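Local coordinates for protein D-alanyl transferase DltD (Enterococcus faecium TX0133A04, PDB 6PFX) that probably takes part in the D-alanylation of lipoteichoic acid during cell-wall biogenesis in Gram-positive bacteria, at residues Tyr127-Ser132 against Arg141-Arg146; Lys152-Glu155 against Leu159-Ile162; Ser210-Lys215 against Asn227-Arg232; Tyr217-Leu222 against Ala357-Arg362. All coordinates share one frame; numbering follows the deposited sequence.

Interaction 1 (Tyr127-Ser132 against Arg141-Arg146); sequences YDWLFS and RYLARR
Trp129 and Leu143 have the nearest CA atoms across the helical segments 127-132 and 141-146, 10.3 Å apart, so the contact is carried by side chains rather than backbones. The two side chains come from opposite directions. With CG anti to the backbone N (chi1 158°), Trp129 extends its indole toward helix 138-147. Leu143 sets a single methyl, CD2, over it: the methyl lies 3.5 Å from the centroid of the six-membered ring of Trp129 and 6° off the ring normal, a CH-pi contact over the face. Its distances to the six atoms of that ring are nearly equal, Leu143 CD2 being 3.7 Å from Trp129 CE2. On the opposite face Leu130 CD2, from the indole's own helix, sits toward the rim, and the ring is sandwiched between two leucine methyls. Helices 123-132 and 138-147 are consecutive in the chain, joined by a short connection in a helical part of the DltD fold. Asp140, just before segment 141-146, accepts a hydrogen bond from Trp129 NE1, which fixes the polar edge of the indole. Ala144 adds a looser contact, its CB 4.4 Å from Trp129 CH2. At the helix end Ser132 OG donates to Trp129 O over 2.6 Å, in the carbonyl plane and on a lone pair.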
loop_
_atom_site.group_PDB
_atom_site.type_symbol
_atom_site.label_atom_id
_atom_site.label_comp_id
_atom_site.label_asym_id
_atom_site.label_seq_id
_atom_site.Cartn_x
_atom_site.Cartn_y
_atom_site.Cartn_z
ATOM N N TYR A 127 -12.740 -12.826 -9.849
ATOM C CA TYR A 127 -13.764 -12.990 -10.871
ATOM C C TYR A 127 -14.145 -11.644 -11.476
ATOM O O TYR A 127 -14.389 -11.545 -12.686
ATOM C CB TYR A 127 -14.994 -13.675 -10.275
ATOM C CG TYR A 127 -14.817 -15.110 -9.825
ATOM C CD1 TYR A 127 -13.602 -15.768 -9.952
ATOM C CD2 TYR A 127 -15.887 -15.810 -9.276
ATOM C CE1 TYR A 127 -13.456 -17.068 -9.543
ATOM C CE2 TYR A 127 -15.748 -17.121 -8.877
ATOM C CZ TYR A 127 -14.528 -17.737 -9.003
ATOM O OH TYR A 127 -14.365 -19.033 -8.594
ATOM N N ASP A 128 -14.193 -10.592 -10.652
ATOM C CA ASP A 128 -14.408 -9.254 -11.184
ATOM C C ASP A 128 -13.447 -8.980 -12.337
ATOM O O ASP A 128 -13.839 -8.479 -13.396
ATOM C CB ASP A 128 -14.159 -8.196 -10.104
ATOM C CG ASP A 128 -15.318 -8.025 -9.126
ATOM O OD1 ASP A 128 -16.447 -8.480 -9.401
ATOM O OD2 ASP A 128 -15.075 -7.412 -8.064
ATOM N N TRP A 129 -12.164 -9.277 -12.120
ATOM C CA TRP A 129 -11.146 -9.049 -13.138
ATOM C C TRP A 129 -11.429 -9.877 -14.380
ATOM O O TRP A 129 -11.463 -9.350 -15.496
ATOM C CB TRP A 129 -9.787 -9.403 -12.540
ATOM C CG TRP A 129 -8.719 -9.722 -13.525
ATOM C CD1 TRP A 129 -8.254 -8.918 -14.531
ATOM C CD2 TRP A 129 -7.938 -10.924 -13.577
ATOM N NE1 TRP A 129 -7.241 -9.560 -15.211
ATOM C CE2 TRP A 129 -7.033 -10.791 -14.646
ATOM C CE3 TRP A 129 -7.924 -12.105 -12.828
ATOM C CZ2 TRP A 129 -6.120 -11.794 -14.984
ATOM C CZ3 TRP A 129 -7.017 -13.100 -13.168
ATOM C CH2 TRP A 129 -6.129 -12.935 -14.235
ATOM N N LEU A 130 -11.680 -11.174 -14.200
ATOM C CA LEU A 130 -11.892 -12.048 -15.347
ATOM C C LEU A 130 -13.069 -11.584 -16.196
ATOM O O LEU A 130 -12.990 -11.593 -17.429
ATOM C CB LEU A 130 -12.118 -13.484 -14.881
ATOM C CG LEU A 130 -10.923 -14.174 -14.231
ATOM C CD1 LEU A 130 -11.303 -15.549 -13.695
ATOM C CD2 LEU A 130 -9.768 -14.319 -15.197
ATOM N N PHE A 131 -14.184 -11.212 -15.562
ATOM C CA PHE A 131 -15.355 -10.761 -16.311
ATOM C C PHE A 131 -15.169 -9.363 -16.881
ATOM O O PHE A 131 -15.923 -8.981 -17.784
ATOM C CB PHE A 131 -16.613 -10.849 -15.436
ATOM C CG PHE A 131 -17.096 -12.262 -15.216
ATOM C CD1 PHE A 131 -17.817 -12.932 -16.196
ATOM C CD2 PHE A 131 -16.831 -12.925 -14.035
ATOM C CE1 PHE A 131 -18.251 -14.240 -15.997
ATOM C CE2 PHE A 131 -17.267 -14.229 -13.837
ATOM C CZ PHE A 131 -17.978 -14.880 -14.815
ATOM N N SER A 132 -14.165 -8.619 -16.403
ATOM C CA SER A 132 -13.871 -7.282 -16.899
ATOM C C SER A 132 -13.000 -7.302 -18.145
ATOM O O SER A 132 -13.011 -6.329 -18.910
ATOM C CB SER A 132 -13.118 -6.472 -15.829
ATOM O OG SER A 132 -11.717 -6.747 -15.824
ATOM N N ARG A 141 -1.532 -11.379 -18.373
ATOM C CA ARG A 141 -0.746 -12.599 -18.481
ATOM C C ARG A 141 0.143 -12.764 -17.261
ATOM O O ARG A 141 0.282 -13.873 -16.734
ATOM C CB ARG A 141 0.090 -12.586 -19.758
ATOM C CG ARG A 141 -0.733 -12.528 -21.039
ATOM C CD ARG A 141 0.167 -12.648 -22.264
ATOM N NE ARG A 141 0.628 -14.019 -22.447
ATOM C CZ ARG A 141 1.475 -14.409 -23.392
ATOM N NH1 ARG A 141 1.970 -13.526 -24.247
ATOM N NH2 ARG A 141 1.827 -15.684 -23.476
ATOM N N TYR A 142 0.731 -11.661 -16.787
ATOM C CA TYR A 142 1.582 -11.725 -15.608
ATOM C C TYR A 142 0.772 -12.124 -14.382
ATOM O O TYR A 142 1.178 -12.998 -13.609
ATOM C CB TYR A 142 2.292 -10.385 -15.380
ATOM C CG TYR A 142 3.090 -10.394 -14.111
ATOM C CD1 TYR A 142 4.333 -11.011 -14.051
ATOM C CD2 TYR A 142 2.584 -9.824 -12.955
ATOM C CE1 TYR A 142 5.052 -11.051 -12.878
ATOM C CE2 TYR A 142 3.300 -9.861 -11.764
ATOM C CZ TYR A 142 4.537 -10.473 -11.741
ATOM O OH TYR A 142 5.282 -10.533 -10.589
ATOM N N LEU A 143 -0.376 -11.477 -14.176
ATOM C CA LEU A 143 -1.196 -11.822 -13.023
ATOM C C LEU A 143 -1.621 -13.284 -13.066
ATOM O O LEU A 143 -1.614 -13.965 -12.035
ATOM C CB LEU A 143 -2.412 -10.911 -12.955
ATOM C CG LEU A 143 -3.398 -11.215 -11.831
ATOM C CD1 LEU A 143 -2.721 -11.085 -10.491
ATOM C CD2 LEU A 143 -4.575 -10.256 -11.973
ATOM N N ALA A 144 -2.009 -13.790 -14.241
ATOM C CA ALA A 144 -2.407 -15.192 -14.327
ATOM C C ALA A 144 -1.243 -16.098 -13.961
ATOM O O ALA A 144 -1.407 -17.065 -13.209
ATOM C CB ALA A 144 -2.919 -15.526 -15.728
ATOM N N ARG A 145 -0.047 -15.763 -14.450
ATOM C CA ARG A 145 1.148 -16.527 -14.116
ATOM C C ARG A 145 1.386 -16.531 -12.616
ATOM O O ARG A 145 1.724 -17.568 -12.030
ATOM C CB ARG A 145 2.359 -15.921 -14.829
ATOM C CG ARG A 145 2.482 -16.311 -16.281
ATOM C CD ARG A 145 3.917 -16.219 -16.790
ATOM N NE ARG A 145 4.531 -14.899 -16.631
ATOM C CZ ARG A 145 4.287 -13.851 -17.417
ATOM N NH1 ARG A 145 3.418 -13.949 -18.415
ATOM N NH2 ARG A 145 4.909 -12.700 -17.202
ATOM N N ARG A 146 1.208 -15.384 -11.974
ATOM C CA ARG A 146 1.447 -15.311 -10.541
ATOM C C ARG A 146 0.404 -16.108 -9.780
ATOM O O ARG A 146 0.736 -16.889 -8.882
ATOM C CB ARG A 146 1.409 -13.861 -10.088
ATOM C CG ARG A 146 2.626 -13.069 -10.461
ATOM C CD ARG A 146 3.812 -13.494 -9.612
ATOM N NE ARG A 146 3.853 -12.845 -8.301
ATOM C CZ ARG A 146 4.267 -13.430 -7.179
ATOM N NH1 ARG A 146 4.648 -14.699 -7.178
ATOM N NH2 ARG A 146 4.281 -12.746 -6.049
#

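Interaction 2 (Lys152-Glu155 against Leu159-Ile162); sequences KVKE and LTAI
Val153 and Leu159 make the apolar part of this contact, Val153 CG1 standing 3.9 Å from Leu159 CD2. The two side chains cross at about a right angle, and one methyl branch of each does the touching. The valine branch concerned is the one anti to the backbone N (chi1 169°). Tyr121 touches both residues, and Leu130 of helix 123-132 also packs on Leu159; the pair therefore belongs to the buried side of the corner between helices 151-154 and 157-167.

Round Thr160, the residue with the most surface buried here, the contacts are van der Waals only. Its OG1 is 3.5 Å from Val153 O and equally 3.5 Å from Lys154 CA; the hydroxyl is instead hydrogen-bonded to Asn156 O in the intervening turn. Asn156 OD1 also accepts from Leu159 N, tying the start of the second helix to the turn.

A mixed contact lies on the exposed side. The chain of Lys154 leaves its backbone pointing away from segment 159-162, then bends at chi2 and chi3 (-67° and -62°) and brings NZ to 3.5 Å from Thr160 CG2. An ammonium group beside a methyl gains little electrostatically, and the threonine hydroxyl is held by the turn. This is consistent with cohesion resting mainly on apolar contact and on the tight connection, whose nearest CA atoms, in Lys154 and Thr160, are 5.9 Å apart.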
loop_
_atom_site.group_PDB
_atom_site.type_symbol
_atom_site.label_atom_id
_atom_site.label_comp_id
_atom_site.label_asym_id
_atom_site.label_seq_id
_atom_site.Cartn_x
_atom_site.Cartn_y
_atom_site.Cartn_z
ATOM N N LYS A 152 -3.871 -21.928 -3.029
ATOM C CA LYS A 152 -5.269 -21.590 -2.796
ATOM C C LYS A 152 -6.000 -21.367 -4.111
ATOM O O LYS A 152 -7.181 -21.709 -4.233
ATOM C CB LYS A 152 -5.374 -20.355 -1.903
ATOM C CG LYS A 152 -6.746 -20.166 -1.279
ATOM C CD LYS A 152 -6.670 -19.284 -0.044
ATOM C CE LYS A 152 -7.903 -19.456 0.829
ATOM N NZ LYS A 152 -7.837 -18.637 2.071
ATOM N N VAL A 153 -5.317 -20.804 -5.108
ATOM C CA VAL A 153 -5.923 -20.626 -6.424
ATOM C C VAL A 153 -6.098 -21.973 -7.114
ATOM O O VAL A 153 -7.134 -22.237 -7.739
ATOM C CB VAL A 153 -5.062 -19.655 -7.253
ATOM C CG1 VAL A 153 -5.489 -19.648 -8.724
ATOM C CG2 VAL A 153 -5.123 -18.251 -6.664
ATOM N N LYS A 154 -5.090 -22.848 -6.998
ATOM C CA LYS A 154 -5.113 -24.162 -7.627
ATOM C C LYS A 154 -6.215 -25.062 -7.074
ATOM O O LYS A 154 -6.594 -26.037 -7.735
ATOM C CB LYS A 154 -3.765 -24.874 -7.414
ATOM C CG LYS A 154 -2.520 -24.171 -7.967
ATOM C CD LYS A 154 -2.501 -24.100 -9.491
ATOM C CE LYS A 154 -2.484 -25.483 -10.134
ATOM N NZ LYS A 154 -2.256 -25.425 -11.607
ATOM N N GLU A 155 -6.725 -24.777 -5.872
ATOM C CA GLU A 155 -7.848 -25.543 -5.352
ATOM C C GLU A 155 -9.053 -25.478 -6.280
ATOM O O GLU A 155 -9.918 -26.360 -6.231
ATOM C CB GLU A 155 -8.308 -24.975 -4.011
ATOM C CG GLU A 155 -7.321 -25.093 -2.876
ATOM C CD GLU A 155 -7.833 -24.401 -1.619
ATOM O OE1 GLU A 155 -9.038 -24.067 -1.563
ATOM O OE2 GLU A 155 -7.035 -24.176 -0.691
ATOM N N LEU A 159 -11.290 -22.201 -12.315
ATOM C CA LEU A 159 -10.495 -20.980 -12.413
ATOM C C LEU A 159 -9.105 -21.272 -12.959
ATOM O O LEU A 159 -8.585 -20.522 -13.793
ATOM C CB LEU A 159 -10.417 -20.298 -11.046
ATOM C CG LEU A 159 -9.392 -19.175 -10.863
ATOM C CD1 LEU A 159 -9.772 -17.975 -11.708
ATOM C CD2 LEU A 159 -9.281 -18.776 -9.400
ATOM N N THR A 160 -8.486 -22.359 -12.502
ATOM C CA THR A 160 -7.130 -22.669 -12.937
ATOM C C THR A 160 -7.052 -22.830 -14.452
ATOM O O THR A 160 -6.105 -22.347 -15.088
ATOM C CB THR A 160 -6.645 -23.929 -12.215
ATOM O OG1 THR A 160 -6.458 -23.646 -10.820
ATOM C CG2 THR A 160 -5.351 -24.410 -12.811
ATOM N N ALA A 161 -8.023 -23.518 -15.053
ATOM C CA ALA A 161 -7.985 -23.706 -16.499
ATOM C C ALA A 161 -8.156 -22.378 -17.221
ATOM O O ALA A 161 -7.535 -22.141 -18.264
ATOM C CB ALA A 161 -9.064 -24.697 -16.927
ATOM N N ILE A 162 -8.992 -21.496 -16.677
ATOM C CA ILE A 162 -9.143 -20.168 -17.257
ATOM C C ILE A 162 -7.832 -19.397 -17.159
ATOM O O ILE A 162 -7.397 -18.761 -18.126
ATOM C CB ILE A 162 -10.332 -19.437 -16.604
ATOM C CG1 ILE A 162 -11.653 -20.038 -17.103
ATOM C CG2 ILE A 162 -10.234 -17.953 -16.879
ATOM C CD1 ILE A 162 -12.823 -19.721 -16.208
#

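Interaction 3 (Ser210-Lys215 against Asn227-Arg232); sequences SKRLPK and NQIGER
Arg212 contributes the largest share of the surface buried between these segments, joining the loop between helices 203-210 and 219-233 to the later part of helix 219-233. It sits in a type I beta turn running from Ser210 to Leu213, closed by Leu213 N donating to Ser210 O. Its CA is still 10.5 Å from the CA of Ile229, a gap bridged by the long side chain, which is bent at chi3 (69°).

Ile229 comes next in buried surface and meets the arginine from the opposite direction. Its CD1 lies over one face of the guanidinium, 3.4 Å from Arg212 NH2 and 3.8 Å from Arg212 CZ, while Ile229 CG1 adds a contact of 3.6 Å to Arg212 NH2. The flat cation thus rests on the end of an aliphatic branch. Ile229 also touches Trp351 of helix 351-365.

Arg232, one helical turn further on, covers much less. Its NH1 is 3.7 Å from Arg212 NH2, and each nitrogen lies at the edge of the other guanidinium, near its plane.

Two like charges thus stand close together, with no carboxylate of the two segments placed between them. The salt bridge from Arg212 NH1 to Glu209, just before the turn, probably offsets part of this repulsion. Apolar cover from Ile229 and the carboxylate of Glu209 are more likely than any pairing with Arg232 to hold the Arg212 guanidinium in place.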
loop_
_atom_site.group_PDB
_atom_site.type_symbol
_atom_site.label_atom_id
_atom_site.label_comp_id
_atom_site.label_asym_id
_atom_site.label_seq_id
_atom_site.Cartn_x
_atom_site.Cartn_y
_atom_site.Cartn_z
ATOM N N SER A 210 -7.588 13.868 17.584
ATOM C CA SER A 210 -7.728 15.197 17.001
ATOM C C SER A 210 -7.737 16.282 18.075
ATOM O O SER A 210 -7.245 17.389 17.838
ATOM C CB SER A 210 -8.998 15.285 16.154
ATOM O OG SER A 210 -10.136 15.386 16.984
ATOM N N LYS A 211 -8.276 15.981 19.262
ATOM C CA LYS A 211 -8.348 16.972 20.331
ATOM C C LYS A 211 -6.976 17.394 20.842
ATOM O O LYS A 211 -6.867 18.406 21.545
ATOM C CB LYS A 211 -9.151 16.405 21.504
ATOM C CG LYS A 211 -10.609 16.124 21.192
ATOM C CD LYS A 211 -11.312 15.528 22.405
ATOM C CE LYS A 211 -12.776 15.245 22.122
ATOM N NZ LYS A 211 -13.446 14.603 23.289
ATOM N N ARG A 212 -5.928 16.640 20.521
ATOM C CA ARG A 212 -4.588 16.968 20.991
ATOM C C ARG A 212 -3.897 17.996 20.113
ATOM O O ARG A 212 -2.840 18.501 20.501
ATOM C CB ARG A 212 -3.762 15.686 21.075
ATOM C CG ARG A 212 -4.470 14.602 21.872
ATOM C CD ARG A 212 -3.740 13.292 21.787
ATOM N NE ARG A 212 -2.465 13.350 22.487
ATOM C CZ ARG A 212 -1.583 12.359 22.509
ATOM N NH1 ARG A 212 -1.833 11.233 21.857
ATOM N NH2 ARG A 212 -0.449 12.499 23.177
ATOM N N LEU A 213 -4.491 18.363 18.990
ATOM C CA LEU A 213 -3.855 19.221 18.005
ATOM C C LEU A 213 -4.238 20.681 18.200
ATOM O O LEU A 213 -5.297 20.992 18.752
ATOM C CB LEU A 213 -4.301 18.793 16.610
ATOM C CG LEU A 213 -3.834 17.408 16.168
ATOM C CD1 LEU A 213 -4.561 16.970 14.911
ATOM C CD2 LEU A 213 -2.316 17.416 15.965
ATOM N N PRO A 214 -3.411 21.607 17.713
ATOM C CA PRO A 214 -3.779 23.028 17.781
ATOM C C PRO A 214 -4.946 23.344 16.860
ATOM O O PRO A 214 -5.119 22.719 15.811
ATOM C CB PRO A 214 -2.513 23.754 17.303
ATOM C CG PRO A 214 -1.428 22.732 17.310
ATOM C CD PRO A 214 -2.086 21.409 17.098
ATOM N N LYS A 215 -5.734 24.353 17.258
ATOM C CA LYS A 215 -6.893 24.758 16.468
ATOM C C LYS A 215 -6.492 25.125 15.046
ATOM O O LYS A 215 -7.216 24.826 14.088
ATOM C CB LYS A 215 -7.569 25.974 17.107
ATOM C CG LYS A 215 -8.333 25.715 18.391
ATOM C CD LYS A 215 -9.013 27.004 18.865
ATOM C CE LYS A 215 -9.801 26.807 20.155
ATOM N NZ LYS A 215 -10.453 28.074 20.611
ATOM N N ASN A 227 7.530 15.599 18.456
ATOM C CA ASN A 227 8.746 15.278 19.187
ATOM C C ASN A 227 8.446 15.019 20.657
ATOM O O ASN A 227 9.036 14.114 21.261
ATOM C CB ASN A 227 9.763 16.407 19.043
ATOM C CG ASN A 227 10.450 16.412 17.698
ATOM O OD1 ASN A 227 10.575 15.380 17.038
ATOM N ND2 ASN A 227 10.946 17.572 17.307
ATOM N N GLN A 228 7.514 15.782 21.246
ATOM C CA GLN A 228 7.179 15.554 22.648
ATOM C C GLN A 228 6.521 14.193 22.840
ATOM O O GLN A 228 6.886 13.440 23.751
ATOM C CB GLN A 228 6.272 16.654 23.189
ATOM C CG GLN A 228 6.917 18.020 23.281
ATOM C CD GLN A 228 5.906 19.134 23.518
ATOM O OE1 GLN A 228 4.713 18.978 23.252
ATOM N NE2 GLN A 228 6.381 20.266 24.026
ATOM N N ILE A 229 5.573 13.847 21.971
ATOM C CA ILE A 229 4.905 12.560 22.092
ATOM C C ILE A 229 5.887 11.430 21.813
ATOM O O ILE A 229 5.938 10.440 22.553
ATOM C CB ILE A 229 3.675 12.529 21.166
ATOM C CG1 ILE A 229 2.652 13.572 21.630
ATOM C CG2 ILE A 229 3.055 11.153 21.156
ATOM C CD1 ILE A 229 1.475 13.765 20.674
ATOM N N GLY A 230 6.695 11.559 20.759
ATOM C CA GLY A 230 7.670 10.523 20.468
ATOM C C GLY A 230 8.607 10.283 21.634
ATOM O O GLY A 230 8.880 9.140 22.008
ATOM N N GLU A 231 9.117 11.360 22.230
ATOM C CA GLU A 231 10.043 11.194 23.346
ATOM C C GLU A 231 9.376 10.450 24.496
ATOM O O GLU A 231 9.967 9.539 25.088
ATOM C CB GLU A 231 10.552 12.559 23.798
ATOM C CG GLU A 231 11.710 12.528 24.770
ATOM C CD GLU A 231 12.255 13.917 25.029
ATOM O OE1 GLU A 231 11.453 14.883 25.035
ATOM O OE2 GLU A 231 13.486 14.039 25.203
ATOM N N ARG A 232 8.138 10.823 24.821
ATOM C CA ARG A 232 7.437 10.223 25.952
ATOM C C ARG A 232 7.089 8.764 25.696
ATOM O O ARG A 232 6.985 7.985 26.651
ATOM C CB ARG A 232 6.189 11.072 26.230
ATOM C CG ARG A 232 5.274 10.634 27.352
ATOM C CD ARG A 232 3.945 11.429 27.252
ATOM N NE ARG A 232 4.174 12.823 26.854
ATOM C CZ ARG A 232 3.331 13.566 26.133
ATOM N NH1 ARG A 232 2.178 13.067 25.707
ATOM N NH2 ARG A 232 3.654 14.816 25.825
#

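Interaction 4 (Tyr217-Leu222 against Ala357-Arg362); sequences YQETEL and ADQQIR
Tyr217 and Asp358 make the tight end of this contact, approaching from opposite directions where the start of helix 219-233 comes up against helix 351-365. The phenol oxygen has two partners: Gln359 NE2 donates to Tyr217 OH over 2.8 Å, with an N-H...O angle of 149°, and Tyr217 OH makes a weak bond to Asp358 OD2 at 2.7 Å. The ring and the amide are nearly coplanar, the amide nitrogen lying at the ring's edge, whereas the carboxylate is oblique to the ring, their planes 52° apart. The hydroxyl thus accepts from one neighbour and donates to the next. Asp358 is buried, and its other oxygen, OD1, forms a salt bridge with Arg65; this charge partner would be expected to stabilise the carboxylate and position it for the phenol. Gln359 NE2 is also bonded to Leu355 O, within its own helix, which steadies the amide.

Helix 351-365 packs against strand 288-293 of the parallel sheet through Ala357 and Ile361, so the tyrosine, just before helix 219-233, links this end of the helix to a layer flanking the SGNH-hydrolase-type core. The ring itself is backed by Leu222 CD1, 3.4 Å above one face and toward the rim.

The looser, more open side begins at Glu219. With CG anti to the backbone N (chi1 -172°), Glu219 CG lies 3.5 Å from Gln359 OE1, a van der Waals contact; the carboxylate and amide planes are steeply inclined. Further out, exposed Gln218 caps the helix, its OE1 accepting from Glu221 N at 3.1 Å and, weakly, from Thr220 N.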
loop_
_atom_site.group_PDB
_atom_site.type_symbol
_atom_site.label_atom_id
_atom_site.label_comp_id
_atom_site.label_asym_id
_atom_site.label_seq_id
_atom_site.Cartn_x
_atom_site.Cartn_y
_atom_site.Cartn_z
ATOM N N TYR A 217 -3.611 24.984 11.964
ATOM C CA TYR A 217 -2.493 24.180 11.503
ATOM C C TYR A 217 -1.238 25.041 11.459
ATOM O O TYR A 217 -1.230 26.121 10.863
ATOM C CB TYR A 217 -2.801 23.649 10.113
ATOM C CG TYR A 217 -1.798 22.663 9.587
ATOM C CD1 TYR A 217 -0.606 23.089 9.015
ATOM C CD2 TYR A 217 -2.057 21.310 9.652
ATOM C CE1 TYR A 217 0.311 22.180 8.534
ATOM C CE2 TYR A 217 -1.155 20.397 9.163
ATOM C CZ TYR A 217 0.017 20.843 8.590
ATOM O OH TYR A 217 0.941 19.944 8.108
ATOM N N GLN A 218 -0.174 24.558 12.088
ATOM C CA GLN A 218 1.109 25.258 12.126
ATOM C C GLN A 218 2.150 24.147 12.194
ATOM O O GLN A 218 2.217 23.429 13.195
ATOM C CB GLN A 218 1.167 26.193 13.331
ATOM C CG GLN A 218 1.969 27.469 13.094
ATOM C CD GLN A 218 3.436 27.197 12.798
ATOM O OE1 GLN A 218 4.024 26.270 13.349
ATOM N NE2 GLN A 218 4.034 28.007 11.921
ATOM N N GLU A 219 2.913 23.961 11.112
ATOM C CA GLU A 219 3.768 22.781 11.012
ATOM C C GLU A 219 4.753 22.683 12.173
ATOM O O GLU A 219 5.038 21.577 12.640
ATOM C CB GLU A 219 4.483 22.728 9.662
ATOM C CG GLU A 219 5.223 21.445 9.427
ATOM C CD GLU A 219 6.577 21.434 10.123
ATOM O OE1 GLU A 219 7.039 22.531 10.517
ATOM O OE2 GLU A 219 7.169 20.338 10.297
ATOM N N THR A 220 5.300 23.813 12.642
ATOM C CA THR A 220 6.329 23.729 13.678
ATOM C C THR A 220 5.717 23.413 15.037
ATOM O O THR A 220 6.295 22.638 15.806
ATOM C CB THR A 220 7.143 25.018 13.747
ATOM O OG1 THR A 220 7.794 25.237 12.493
ATOM C CG2 THR A 220 8.224 24.954 14.838
ATOM N N GLU A 221 4.572 24.022 15.370
ATOM C CA GLU A 221 3.846 23.587 16.563
ATOM C C GLU A 221 3.582 22.090 16.505
ATOM O O GLU A 221 3.753 21.377 17.507
ATOM C CB GLU A 221 2.527 24.357 16.684
ATOM C CG GLU A 221 2.744 25.848 16.886
ATOM C CD GLU A 221 1.469 26.667 16.886
ATOM O OE1 GLU A 221 0.374 26.099 16.685
ATOM O OE2 GLU A 221 1.571 27.899 17.078
ATOM N N LEU A 222 3.168 21.597 15.334
ATOM C CA LEU A 222 2.906 20.172 15.173
ATOM C C LEU A 222 4.179 19.349 15.330
ATOM O O LEU A 222 4.156 18.289 15.959
ATOM C CB LEU A 222 2.245 19.887 13.822
ATOM C CG LEU A 222 0.804 20.351 13.668
ATOM C CD1 LEU A 222 0.310 20.150 12.259
ATOM C CD2 LEU A 222 -0.095 19.601 14.616
ATOM N N ALA A 357 4.966 13.478 5.875
ATOM C CA ALA A 357 4.152 13.072 4.741
ATOM C C ALA A 357 3.068 14.101 4.473
ATOM O O ALA A 357 2.758 14.398 3.312
ATOM C CB ALA A 357 3.580 11.679 5.006
ATOM N N ASP A 358 2.498 14.673 5.539
ATOM C CA ASP A 358 1.435 15.644 5.358
ATOM C C ASP A 358 1.898 16.851 4.555
ATOM O O ASP A 358 1.074 17.510 3.914
ATOM C CB ASP A 358 0.857 16.110 6.693
ATOM C CG ASP A 358 -0.435 16.891 6.505
ATOM O OD1 ASP A 358 -1.340 16.337 5.849
ATOM O OD2 ASP A 358 -0.533 18.061 6.955
ATOM N N GLN A 359 3.190 17.190 4.618
ATOM C CA GLN A 359 3.692 18.338 3.869
ATOM C C GLN A 359 3.600 18.123 2.367
ATOM O O GLN A 359 3.666 19.091 1.599
ATOM C CB GLN A 359 5.125 18.655 4.277
ATOM C CG GLN A 359 5.313 18.804 5.792
ATOM C CD GLN A 359 4.251 19.646 6.477
ATOM O OE1 GLN A 359 4.058 20.814 6.143
ATOM N NE2 GLN A 359 3.534 19.048 7.429
ATOM N N GLN A 360 3.507 16.879 1.926
ATOM C CA GLN A 360 3.288 16.592 0.520
ATOM C C GLN A 360 1.873 16.120 0.244
ATOM O O GLN A 360 1.341 16.429 -0.821
ATOM C CB GLN A 360 4.346 15.608 0.007
ATOM C CG GLN A 360 5.757 16.242 0.127
ATOM C CD GLN A 360 6.870 15.377 -0.409
ATOM O OE1 GLN A 360 6.822 14.903 -1.550
ATOM N NE2 GLN A 360 7.899 15.174 0.413
ATOM N N ILE A 361 1.229 15.433 1.194
ATOM C CA ILE A 361 -0.155 15.010 0.991
ATOM C C ILE A 361 -1.074 16.219 0.890
ATOM O O ILE A 361 -1.935 16.293 0.005
ATOM C CB ILE A 361 -0.624 14.078 2.127
ATOM C CG1 ILE A 361 0.077 12.722 2.056
ATOM C CG2 ILE A 361 -2.167 13.966 2.131
ATOM C CD1 ILE A 361 -0.028 11.932 3.379
ATOM N N ARG A 362 -0.933 17.165 1.824
ATOM C CA ARG A 362 -1.853 18.292 1.907
ATOM C C ARG A 362 -1.856 19.134 0.641
ATOM O O ARG A 362 -2.941 19.323 0.061
ATOM C CB ARG A 362 -1.542 19.141 3.155
ATOM C CG ARG A 362 -2.561 20.259 3.444
ATOM C CD ARG A 362 -2.021 21.277 4.453
ATOM N NE ARG A 362 -0.765 21.857 3.985
ATOM C CZ ARG A 362 -0.659 22.714 2.972
ATOM N NH1 ARG A 362 -1.739 23.111 2.306
ATOM N NH2 ARG A 362 0.535 23.176 2.625
#

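How the interactions relate
The four contacts form two pairs on opposite sides of the chain's centre. Interactions 1 and 2 have centres about 11 Å apart and touch where Leu130 CD1 meets Leu159 CD1 at 3.5 Å; their helices 123-132, 138-147, 151-154 and 157-167 follow in order along the chain. Interactions 3 and 4 lie about 13 Å apart between centres, share helix 219-233 and alternate in sequence, with Leu213 CD2 packed 3.4 Å from Leu222 CD2. Between the pairs the centres are about 40 to 50 Å apart. One pair thus lies within a run of consecutive helices, whereas interaction 4 joins helix 219-233 to helix 351-365, which packs on the parallel sheet, across a gap of 135 residues.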